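PDB 4ZOH: putative oxidoreductase FAD-binding subunit from Sulfolobus tokodaii, which binds FAD and probably serves as the electron-transferring flavoprotein subunit of a molybdenum-containing oxidoreductase of the molybdopterin dehydrogenase family. Local coordinates for residues 187-192 / 210-215; 116-121 / 174-179. One frame throughout, in Å; residues are numbered along the deposited sequence.

Contact 1: 187-192 / 210-215; sequences AIVGVA and TAVNNV
Gly-190 and Thr-210 form an antiparallel hydrogen-bonded pair in the four-stranded sheet of the CO dehydrogenase flavoprotein C-terminal domain. Strand 189-198 runs beside strand 201-210, and the pair sits where the second strand ends. Thr-210 N donates to Gly-190 O at 3.0 Å, nearly straight at 175°. Gly-190 N returns the bond to Thr-210 O at 3.1 Å. Thr-210 turns its methyl over the glycine, with CG2 3.7 Å from Gly-190 CA. A CB on Gly-190 would clash with that methyl, so the absence of a side chain makes room for it. OG1 of Thr-210 lies anti to its own backbone N (chi1 -168°) and donates a hydrogen bond to Ala-117 O, in the loop before helix 119-125. Past the pair the chain leaves the strand at Ala-211, which has a positive phi of 70°. Its CB rests against two carbonyl oxygens that lie on the same side of it, 3.4 Å from Ala-187 O and 3.5 Å from Ile-188 O. Val-212 turns back toward the strand and packs by CG1 on both methyls of Val-189, at 4.0 Å from CG2. Met-263 and Val-264 of helix 257-276 also cover Val-189. One water bridges the two segments beyond the pair: it donates to Ile-188 O at 2.6 Å and to Ala-211 O at 2.8 Å.

Contact 2: 116-121 / 174-179; sequences SADYPA and FSYQKL. With FAD (flavin-adenine dinucleotide), chain H.
The start of helix 119-125 and the loop before it pass strand 173-179 at a distance, with Asp-118 CA and Lys-178 CA 8.2 Å apart, so side chains make the contact. Asp-118 reaches toward the strand and its carboxylate takes three donors, two from the strand and one from the flavin. OD1 accepts a hydrogen bond from Tyr-176 OH at 2.6 Å, met on the anti side and somewhat out of the carboxylate plane. The carboxylate and the phenol ring are turned 74° against each other. OD2 uses its syn lone pair for Lys-178 NZ, a salt bridge of 2.7 Å. Lys-178 is extended throughout, with CG anti to the backbone N (chi1 -170°), and this carries NZ from the strand to the flavin. There NZ also donates to FAD O4 at 2.8 Å, and it is held further by the carbonyls of Asn-94 and Asp-185. Ala-121 CB packs against Tyr-176 CE1 at 4.0 Å. The flavin is read from the loop as well: Asp-118 N donates to FAD O2 at 3.0 Å, and FAD N3 donates to OD2 at 3.1 Å. With an alanine in place of Asp-118, Lys-178 would probably lose its counter-charge, Tyr-176 OH its acceptor and FAD N3 this partner. Such recognition of the O2, N3 and O4 edge is typical of a flavin-binding site, here formed by both family regions.

In the fold
Contacts 1 and 2 are neighbours, with centres about 7 Å apart. Both segments of contact 2 come before those of contact 1 in the sequence, so they stand in series along the chain. Both reach the four-stranded antiparallel sheet, where strand 173-179 is outermost within this chain and strand 189-198 is next to it. Val-191 and Gln-177 are joined there by a backbone hydrogen bond. Ala-187 also packs by its backbone N on Lys-178 CE. Contact 1 holds strands of the C-terminal family region together, whereas contact 2 joins that region to the FAD-binding one. Through Lys-178 the outermost strand thus reaches the pyrimidine edge of the cofactor.

Contact 1: 187-192 / 210-215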
ATOM      1  N   ALA B 187     -38.335 -17.068  13.970  1.00 30.15           N
ATOM      2  CA  ALA B 187     -39.199 -18.261  14.163  1.00 28.92           C
ATOM      3  C   ALA B 187     -39.757 -18.864  12.876  1.00 27.07           C
ATOM      4  O   ALA B 187     -40.275 -18.124  12.059  1.00 27.20           O
ATOM      5  CB  ALA B 187     -40.352 -17.909  15.089  1.00 27.32           C
ATOM      6  N   ILE B 188     -39.602 -20.184  12.709  1.00 26.11           N
ATOM      7  CA  ILE B 188     -40.383 -20.962  11.745  1.00 29.10           C
ATOM      8  C   ILE B 188     -41.816 -21.087  12.325  1.00 31.58           C
ATOM      9  O   ILE B 188     -42.808 -20.879  11.625  1.00 32.84           O
ATOM     10  CB  ILE B 188     -39.822 -22.391  11.519  1.00 30.31           C
ATOM     11  CG1 ILE B 188     -38.482 -22.370  10.736  1.00 27.66           C
ATOM     12  CG2 ILE B 188     -40.867 -23.239  10.772  1.00 31.08           C
ATOM     13  CD1 ILE B 188     -37.624 -23.583  10.959  1.00 22.95           C
ATOM     14  N   VAL B 189     -41.903 -21.451  13.602  1.00 28.84           N
ATOM     15  CA  VAL B 189     -43.146 -21.396  14.380  1.00 29.69           C
ATOM     16  C   VAL B 189     -42.791 -20.878  15.797  1.00 26.80           C
ATOM     17  O   VAL B 189     -41.797 -21.301  16.370  1.00 26.06           O
ATOM     18  CB  VAL B 189     -43.814 -22.791  14.474  1.00 25.53           C
ATOM     19  CG1 VAL B 189     -45.050 -22.666  15.354  1.00 24.90           C
ATOM     20  CG2 VAL B 189     -44.193 -23.347  13.075  1.00 24.81           C
ATOM     21  N   GLY B 190     -43.573 -19.968  16.338  1.00 29.31           N
ATOM     22  CA  GLY B 190     -43.402 -19.606  17.744  1.00 27.43           C
ATOM     23  C   GLY B 190     -44.683 -19.741  18.554  1.00 27.88           C
ATOM     24  O   GLY B 190     -45.732 -19.262  18.134  1.00 23.99           O
ATOM     25  N   VAL B 191     -44.578 -20.381  19.731  1.00 28.32           N
ATOM     26  CA  VAL B 191     -45.737 -20.526  20.643  1.00 28.87           C
ATOM     27  C   VAL B 191     -45.381 -20.009  22.050  1.00 29.63           C
ATOM     28  O   VAL B 191     -44.411 -20.499  22.686  1.00 27.91           O
ATOM     29  CB  VAL B 191     -46.302 -21.973  20.732  1.00 30.90           C
ATOM     30  CG1 VAL B 191     -47.609 -21.993  21.575  1.00 32.15           C
ATOM     31  CG2 VAL B 191     -46.556 -22.582  19.358  1.00 26.25           C
ATOM     32  N   ALA B 192     -46.122 -18.978  22.461  1.00 26.66           N
ATOM     33  CA  ALA B 192     -45.981 -18.374  23.777  1.00 31.08           C
ATOM     34  C   ALA B 192     -47.134 -18.733  24.708  1.00 32.85           C
ATOM     35  O   ALA B 192     -48.296 -18.437  24.394  1.00 35.46           O
ATOM     36  CB  ALA B 192     -45.875 -16.851  23.696  1.00 27.26           C
ATOM     37  N   THR B 210     -47.101 -17.010  16.715  1.00 32.70           N
ATOM     38  CA  THR B 210     -46.424 -16.194  15.744  1.00 29.84           C
ATOM     39  C   THR B 210     -45.848 -17.053  14.614  1.00 26.05           C
ATOM     40  O   THR B 210     -45.669 -18.291  14.742  1.00 24.45           O
ATOM     41  CB  THR B 210     -45.371 -15.276  16.421  1.00 30.24           C
ATOM     42  OG1 THR B 210     -44.932 -14.289  15.466  1.00 32.44           O
ATOM     43  CG2 THR B 210     -44.197 -16.101  16.964  1.00 26.78           C
ATOM     44  N   ALA B 211     -45.581 -16.361  13.513  1.00 28.72           N
ATOM     45  CA  ALA B 211     -44.996 -16.878  12.255  1.00 28.58           C
ATOM     46  C   ALA B 211     -45.903 -17.775  11.464  1.00 31.57           C
ATOM     47  O   ALA B 211     -45.445 -18.407  10.481  1.00 30.13           O
ATOM     48  CB  ALA B 211     -43.633 -17.546  12.475  1.00 29.06           C
ATOM     49  N   VAL B 212     -47.167 -17.862  11.891  1.00 32.63           N
ATOM     50  CA  VAL B 212     -48.137 -18.759  11.242  1.00 31.93           C
ATOM     51  C   VAL B 212     -49.397 -18.050  10.719  1.00 37.06           C
ATOM     52  O   VAL B 212     -50.366 -18.708  10.328  1.00 37.37           O
ATOM     53  CB  VAL B 212     -48.486 -20.026  12.098  1.00 31.22           C
ATOM     54  CG1 VAL B 212     -47.260 -20.920  12.276  1.00 34.46           C
ATOM     55  CG2 VAL B 212     -49.098 -19.705  13.474  1.00 30.37           C
ATOM     56  N   ASN B 213     -49.380 -16.716  10.729  1.00 37.68           N
ATOM     57  CA  ASN B 213     -50.453 -15.856  10.207  1.00 38.95           C
ATOM     58  C   ASN B 213     -49.806 -14.534   9.839  1.00 36.59           C
ATOM     59  O   ASN B 213     -48.633 -14.351  10.118  1.00 36.65           O
ATOM     60  CB  ASN B 213     -51.503 -15.571  11.296  1.00 44.24           C
ATOM     61  CG  ASN B 213     -52.086 -16.830  11.900  1.00 50.96           C
ATOM     62  OD1 ASN B 213     -52.986 -17.438  11.319  1.00 52.35           O
ATOM     63  ND2 ASN B 213     -51.568 -17.241  13.049  1.00 40.10           N
ATOM     64  N   ASN B 214     -50.569 -13.598   9.288  1.00 38.71           N
ATOM     65  CA  ASN B 214     -50.049 -12.276   8.909  1.00 38.45           C
ATOM     66  C   ASN B 214     -49.743 -11.449  10.137  1.00 41.15           C
ATOM     67  O   ASN B 214     -48.822 -10.607  10.112  1.00 40.32           O
ATOM     68  CB  ASN B 214     -51.041 -11.538   7.989  1.00 39.90           C
ATOM     69  CG  ASN B 214     -52.367 -11.247   8.691  1.00 46.85           C
ATOM     70  OD1 ASN B 214     -52.944 -12.136   9.304  1.00 52.59           O
ATOM     71  ND2 ASN B 214     -52.840 -10.003   8.631  1.00 44.30           N
ATOM     72  N   VAL B 215     -50.523 -11.666  11.209  1.00 40.01           N
ATOM     73  CA  VAL B 215     -50.242 -11.064  12.530  1.00 38.16           C
ATOM     74  C   VAL B 215     -50.375 -12.154  13.584  1.00 37.90           C
ATOM     75  O   VAL B 215     -50.848 -13.239  13.255  1.00 34.83           O
ATOM     76  CB  VAL B 215     -51.130  -9.851  12.892  1.00 38.91           C
ATOM     77  CG1 VAL B 215     -50.902  -8.699  11.924  1.00 37.48           C
ATOM     78  CG2 VAL B 215     -52.624 -10.230  13.000  1.00 44.72           C
TER
HETATM   79  O   HOH W   1     -43.146 -19.596   9.434  1.00 28.14           O

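Contact 2: 116-121 / 174-179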
ATOM      1  N   SER B 116     -43.075 -12.978  11.599  1.00 33.00           N
ATOM      2  CA  SER B 116     -42.377 -14.048  12.333  1.00 30.90           C
ATOM      3  C   SER B 116     -41.646 -13.570  13.549  1.00 25.54           C
ATOM      4  O   SER B 116     -40.896 -14.327  14.109  1.00 28.69           O
ATOM      5  CB  SER B 116     -41.377 -14.779  11.441  1.00 33.60           C
ATOM      6  OG  SER B 116     -42.033 -15.153  10.275  1.00 34.35           O
ATOM      7  N   ALA B 117     -41.835 -12.330  13.954  1.00 25.23           N
ATOM      8  CA  ALA B 117     -41.244 -11.805  15.225  1.00 26.14           C
ATOM      9  C   ALA B 117     -41.585 -12.637  16.447  1.00 29.51           C
ATOM     10  O   ALA B 117     -42.667 -13.265  16.518  1.00 30.72           O
ATOM     11  CB  ALA B 117     -41.681 -10.352  15.482  1.00 23.25           C
ATOM     12  N   ASP B 118     -40.714 -12.574  17.450  1.00 29.94           N
ATOM     13  CA  ASP B 118     -40.977 -13.243  18.720  1.00 31.39           C
ATOM     14  C   ASP B 118     -42.009 -12.528  19.608  1.00 28.54           C
ATOM     15  O   ASP B 118     -43.022 -13.159  20.006  1.00 28.39           O
ATOM     16  CB  ASP B 118     -39.675 -13.576  19.443  1.00 26.42           C
ATOM     17  CG  ASP B 118     -38.855 -14.555  18.667  1.00 29.98           C
ATOM     18  OD1 ASP B 118     -39.484 -15.559  18.175  1.00 25.42           O
ATOM     19  OD2 ASP B 118     -37.597 -14.326  18.508  1.00 27.86           O
ATOM     20  N   TYR B 119     -41.829 -11.226  19.839  1.00 26.55           N
ATOM     21  CA  TYR B 119     -42.638 -10.550  20.863  1.00 27.36           C
ATOM     22  C   TYR B 119     -44.163 -10.720  20.677  1.00 32.37           C
ATOM     23  O   TYR B 119     -44.848 -10.909  21.663  1.00 30.99           O
ATOM     24  CB  TYR B 119     -42.356  -9.062  20.973  1.00 26.03           C
ATOM     25  CG  TYR B 119     -41.072  -8.655  21.661  1.00 25.46           C
ATOM     26  CD1 TYR B 119     -40.696  -9.192  22.903  1.00 29.43           C
ATOM     27  CD2 TYR B 119     -40.254  -7.651  21.079  1.00 26.90           C
ATOM     28  CE1 TYR B 119     -39.528  -8.755  23.538  1.00 29.84           C
ATOM     29  CE2 TYR B 119     -39.119  -7.203  21.697  1.00 25.26           C
ATOM     30  CZ  TYR B 119     -38.754  -7.752  22.917  1.00 26.93           C
ATOM     31  OH  TYR B 119     -37.572  -7.342  23.466  1.00 28.74           O
ATOM     32  N   PRO B 120     -44.683 -10.594  19.433  1.00 32.01           N
ATOM     33  CA  PRO B 120     -46.151 -10.589  19.251  1.00 35.28           C
ATOM     34  C   PRO B 120     -46.839 -11.843  19.776  1.00 32.52           C
ATOM     35  O   PRO B 120     -47.941 -11.750  20.227  1.00 31.19           O
ATOM     36  CB  PRO B 120     -46.319 -10.513  17.708  1.00 36.50           C
ATOM     37  CG  PRO B 120     -45.082  -9.796  17.246  1.00 37.51           C
ATOM     38  CD  PRO B 120     -44.001 -10.371  18.141  1.00 35.28           C
ATOM     39  N   ALA B 121     -46.175 -12.988  19.734  1.00 33.01           N
ATOM     40  CA  ALA B 121     -46.751 -14.176  20.341  1.00 32.78           C
ATOM     41  C   ALA B 121     -46.982 -13.966  21.849  1.00 34.41           C
ATOM     42  O   ALA B 121     -48.058 -14.288  22.339  1.00 30.86           O
ATOM     43  CB  ALA B 121     -45.932 -15.411  20.069  1.00 27.77           C
ATOM     44  N   PHE B 174     -45.123 -20.335  32.539  1.00 29.63           N
ATOM     45  CA  PHE B 174     -44.957 -19.782  31.160  1.00 28.83           C
ATOM     46  C   PHE B 174     -43.903 -20.573  30.412  1.00 28.92           C
ATOM     47  O   PHE B 174     -43.078 -21.299  31.021  1.00 27.48           O
ATOM     48  CB  PHE B 174     -44.645 -18.254  31.133  1.00 28.99           C
ATOM     49  CG  PHE B 174     -43.454 -17.863  31.977  1.00 30.05           C
ATOM     50  CD1 PHE B 174     -42.144 -17.896  31.449  1.00 31.61           C
ATOM     51  CD2 PHE B 174     -43.630 -17.475  33.302  1.00 29.98           C
ATOM     52  CE1 PHE B 174     -41.047 -17.578  32.253  1.00 29.32           C
ATOM     53  CE2 PHE B 174     -42.528 -17.158  34.113  1.00 31.98           C
ATOM     54  CZ  PHE B 174     -41.235 -17.219  33.593  1.00 28.00           C
ATOM     55  N   SER B 175     -43.965 -20.463  29.098  1.00 28.39           N
ATOM     56  CA  SER B 175     -42.973 -21.059  28.194  1.00 27.83           C
ATOM     57  C   SER B 175     -43.055 -20.348  26.839  1.00 28.29           C
ATOM     58  O   SER B 175     -44.150 -20.053  26.367  1.00 27.89           O
ATOM     59  CB  SER B 175     -43.225 -22.557  27.998  1.00 29.83           C
ATOM     60  OG  SER B 175     -42.154 -23.137  27.266  1.00 37.74           O
ATOM     61  N   TYR B 176     -41.895 -20.013  26.238  1.00 28.83           N
ATOM     62  CA  TYR B 176     -41.882 -19.598  24.820  1.00 25.93           C
ATOM     63  C   TYR B 176     -41.194 -20.710  24.101  1.00 28.45           C
ATOM     64  O   TYR B 176     -40.102 -21.104  24.507  1.00 30.03           O
ATOM     65  CB  TYR B 176     -41.171 -18.250  24.603  1.00 27.11           C
ATOM     66  CG  TYR B 176     -41.244 -17.823  23.152  1.00 27.65           C
ATOM     67  CD1 TYR B 176     -42.474 -17.661  22.529  1.00 25.72           C
ATOM     68  CD2 TYR B 176     -40.073 -17.583  22.395  1.00 26.37           C
ATOM     69  CE1 TYR B 176     -42.564 -17.327  21.200  1.00 26.46           C
ATOM     70  CE2 TYR B 176     -40.163 -17.205  21.048  1.00 25.72           C
ATOM     71  CZ  TYR B 176     -41.422 -17.077  20.472  1.00 25.44           C
ATOM     72  OH  TYR B 176     -41.575 -16.739  19.145  1.00 24.83           O
ATOM     73  N   GLN B 177     -41.864 -21.281  23.103  1.00 28.56           N
ATOM     74  CA  GLN B 177     -41.275 -22.350  22.243  1.00 29.84           C
ATOM     75  C   GLN B 177     -41.000 -21.732  20.867  1.00 27.98           C
ATOM     76  O   GLN B 177     -41.885 -21.150  20.259  1.00 27.80           O
ATOM     77  CB  GLN B 177     -42.251 -23.539  22.084  1.00 30.54           C
ATOM     78  CG  GLN B 177     -42.572 -24.263  23.411  1.00 29.67           C
ATOM     79  CD  GLN B 177     -41.375 -25.020  23.966  1.00 29.32           C
ATOM     80  OE1 GLN B 177     -40.580 -25.589  23.219  1.00 29.02           O
ATOM     81  NE2 GLN B 177     -41.239 -25.038  25.286  1.00 28.90           N
ATOM     82  N   LYS B 178     -39.765 -21.838  20.411  1.00 28.33           N
ATOM     83  CA  LYS B 178     -39.396 -21.247  19.164  1.00 28.80           C
ATOM     84  C   LYS B 178     -38.820 -22.335  18.308  1.00 25.31           C
ATOM     85  O   LYS B 178     -37.806 -22.905  18.641  1.00 27.76           O
ATOM     86  CB  LYS B 178     -38.364 -20.142  19.388  1.00 30.09           C
ATOM     87  CG  LYS B 178     -38.106 -19.315  18.139  1.00 31.49           C
ATOM     88  CD  LYS B 178     -37.092 -18.211  18.359  1.00 30.41           C
ATOM     89  CE  LYS B 178     -36.832 -17.506  17.027  1.00 31.18           C
ATOM     90  NZ  LYS B 178     -36.183 -16.189  17.176  1.00 28.34           N
ATOM     91  N   LEU B 179     -39.456 -22.596  17.187  1.00 24.37           N
ATOM     92  CA  LEU B 179     -38.878 -23.554  16.238  1.00 26.25           C
ATOM     93  C   LEU B 179     -37.991 -22.786  15.250  1.00 25.76           C
ATOM     94  O   LEU B 179     -38.438 -21.752  14.647  1.00 26.05           O
ATOM     95  CB  LEU B 179     -39.978 -24.355  15.503  1.00 25.86           C
ATOM     96  CG  LEU B 179     -39.562 -25.313  14.371  1.00 28.49           C
ATOM     97  CD1 LEU B 179     -38.625 -26.414  14.799  1.00 26.95           C
ATOM     98  CD2 LEU B 179     -40.816 -25.900  13.740  1.00 30.69           C
TER
HETATM   99  PA  FAD H 301     -35.450  -0.125  14.042  1.00 31.37           P
HETATM  100  O1A FAD H 301     -34.803  -0.989  13.013  1.00 26.30           O
HETATM  101  O2A FAD H 301     -34.787   1.076  14.567  1.00 28.95           O
HETATM  102  O5B FAD H 301     -36.839   0.361  13.516  1.00 27.05           O
HETATM  103  C5B FAD H 301     -37.746  -0.587  12.876  1.00 27.92           C
HETATM  104  C4B FAD H 301     -39.091   0.202  12.409  1.00 28.75           C
HETATM  105  O4B FAD H 301     -39.771   0.892  13.533  1.00 32.61           O
HETATM  106  C3B FAD H 301     -38.675   1.336  11.479  1.00 30.48           C
HETATM  107  O3B FAD H 301     -39.630   1.459  10.454  1.00 30.11           O
HETATM  108  C2B FAD H 301     -38.595   2.593  12.377  1.00 35.21           C
HETATM  109  O2B FAD H 301     -38.797   3.830  11.682  1.00 36.33           O
HETATM  110  C1B FAD H 301     -39.741   2.378  13.306  1.00 33.00           C
HETATM  111  N9A FAD H 301     -39.619   2.668  14.730  1.00 27.97           N
HETATM  112  C8A FAD H 301     -38.638   2.344  15.570  1.00 28.84           C
HETATM  113  N7A FAD H 301     -38.981   2.726  16.822  1.00 28.13           N
HETATM  114  C5A FAD H 301     -40.210   3.293  16.750  1.00 30.32           C
HETATM  115  C6A FAD H 301     -41.090   3.853  17.700  1.00 30.96           C
HETATM  116  N6A FAD H 301     -40.711   3.857  18.975  1.00 28.51           N
HETATM  117  N1A FAD H 301     -42.270   4.362  17.298  1.00 31.36           N
HETATM  118  C2A FAD H 301     -42.680   4.288  16.005  1.00 30.10           C
HETATM  119  N3A FAD H 301     -41.862   3.769  15.083  1.00 29.98           N
HETATM  120  C4A FAD H 301     -40.624   3.258  15.423  1.00 29.02           C
HETATM  121  N1  FAD H 301     -36.567 -10.182  15.497  1.00 28.74           N
HETATM  122  C2  FAD H 301     -37.322 -11.206  16.060  1.00 26.55           C
HETATM  123  O2  FAD H 301     -38.422 -10.954  16.509  1.00 23.97           O
HETATM  124  N3  FAD H 301     -36.843 -12.480  16.119  1.00 25.74           N
HETATM  125  C4  FAD H 301     -35.627 -12.788  15.608  1.00 26.38           C
HETATM  126  O4  FAD H 301     -35.222 -13.949  15.730  1.00 24.00           O
HETATM  127  C4X FAD H 301     -34.861 -11.767  15.003  1.00 25.51           C
HETATM  128  N5  FAD H 301     -33.621 -12.075  14.488  1.00 25.20           N
HETATM  129  C5X FAD H 301     -32.871 -11.036  13.859  1.00 26.56           C
HETATM  130  C6  FAD H 301     -31.649 -11.374  13.287  1.00 24.09           C
HETATM  131  C7  FAD H 301     -30.863 -10.377  12.688  1.00 24.87           C
HETATM  132  C7M FAD H 301     -29.516 -10.827  12.081  1.00 21.19           C
HETATM  133  C8  FAD H 301     -31.331  -9.048  12.635  1.00 26.15           C
HETATM  134  C8M FAD H 301     -30.537  -7.898  11.959  1.00 23.48           C
HETATM  135  C9  FAD H 301     -32.590  -8.716  13.168  1.00 26.33           C
HETATM  136  C9A FAD H 301     -33.347  -9.708  13.798  1.00 26.77           C
HETATM  137  N10 FAD H 301     -34.615  -9.424  14.351  1.00 27.75           N
HETATM  138  C10 FAD H 301     -35.339 -10.471  14.952  1.00 26.29           C
HETATM  139  C1' FAD H 301     -35.196  -8.086  14.322  1.00 27.23           C
HETATM  140  C2' FAD H 301     -34.759  -7.262  15.548  1.00 25.50           C
HETATM  141  O2' FAD H 301     -35.471  -7.767  16.697  1.00 30.16           O
HETATM  142  C3' FAD H 301     -34.984  -5.736  15.356  1.00 25.92           C
HETATM  143  O3' FAD H 301     -34.234  -5.110  16.400  1.00 24.54           O
HETATM  144  C4' FAD H 301     -36.440  -5.314  15.474  1.00 28.72           C
HETATM  145  O4' FAD H 301     -37.209  -6.100  14.565  1.00 26.39           O
HETATM  146  C5' FAD H 301     -36.641  -3.816  15.160  1.00 25.16           C
HETATM  147  O5' FAD H 301     -36.309  -3.111  16.385  1.00 27.31           O
HETATM  148  P   FAD H 301     -35.251  -1.942  16.355  1.00 30.70           P
HETATM  149  O1P FAD H 301     -35.311  -1.238  17.671  1.00 29.68           O
HETATM  150  O2P FAD H 301     -33.930  -2.448  15.920  1.00 26.72           O
HETATM  151  O3P FAD H 301     -35.953  -1.042  15.263  1.00 28.30           O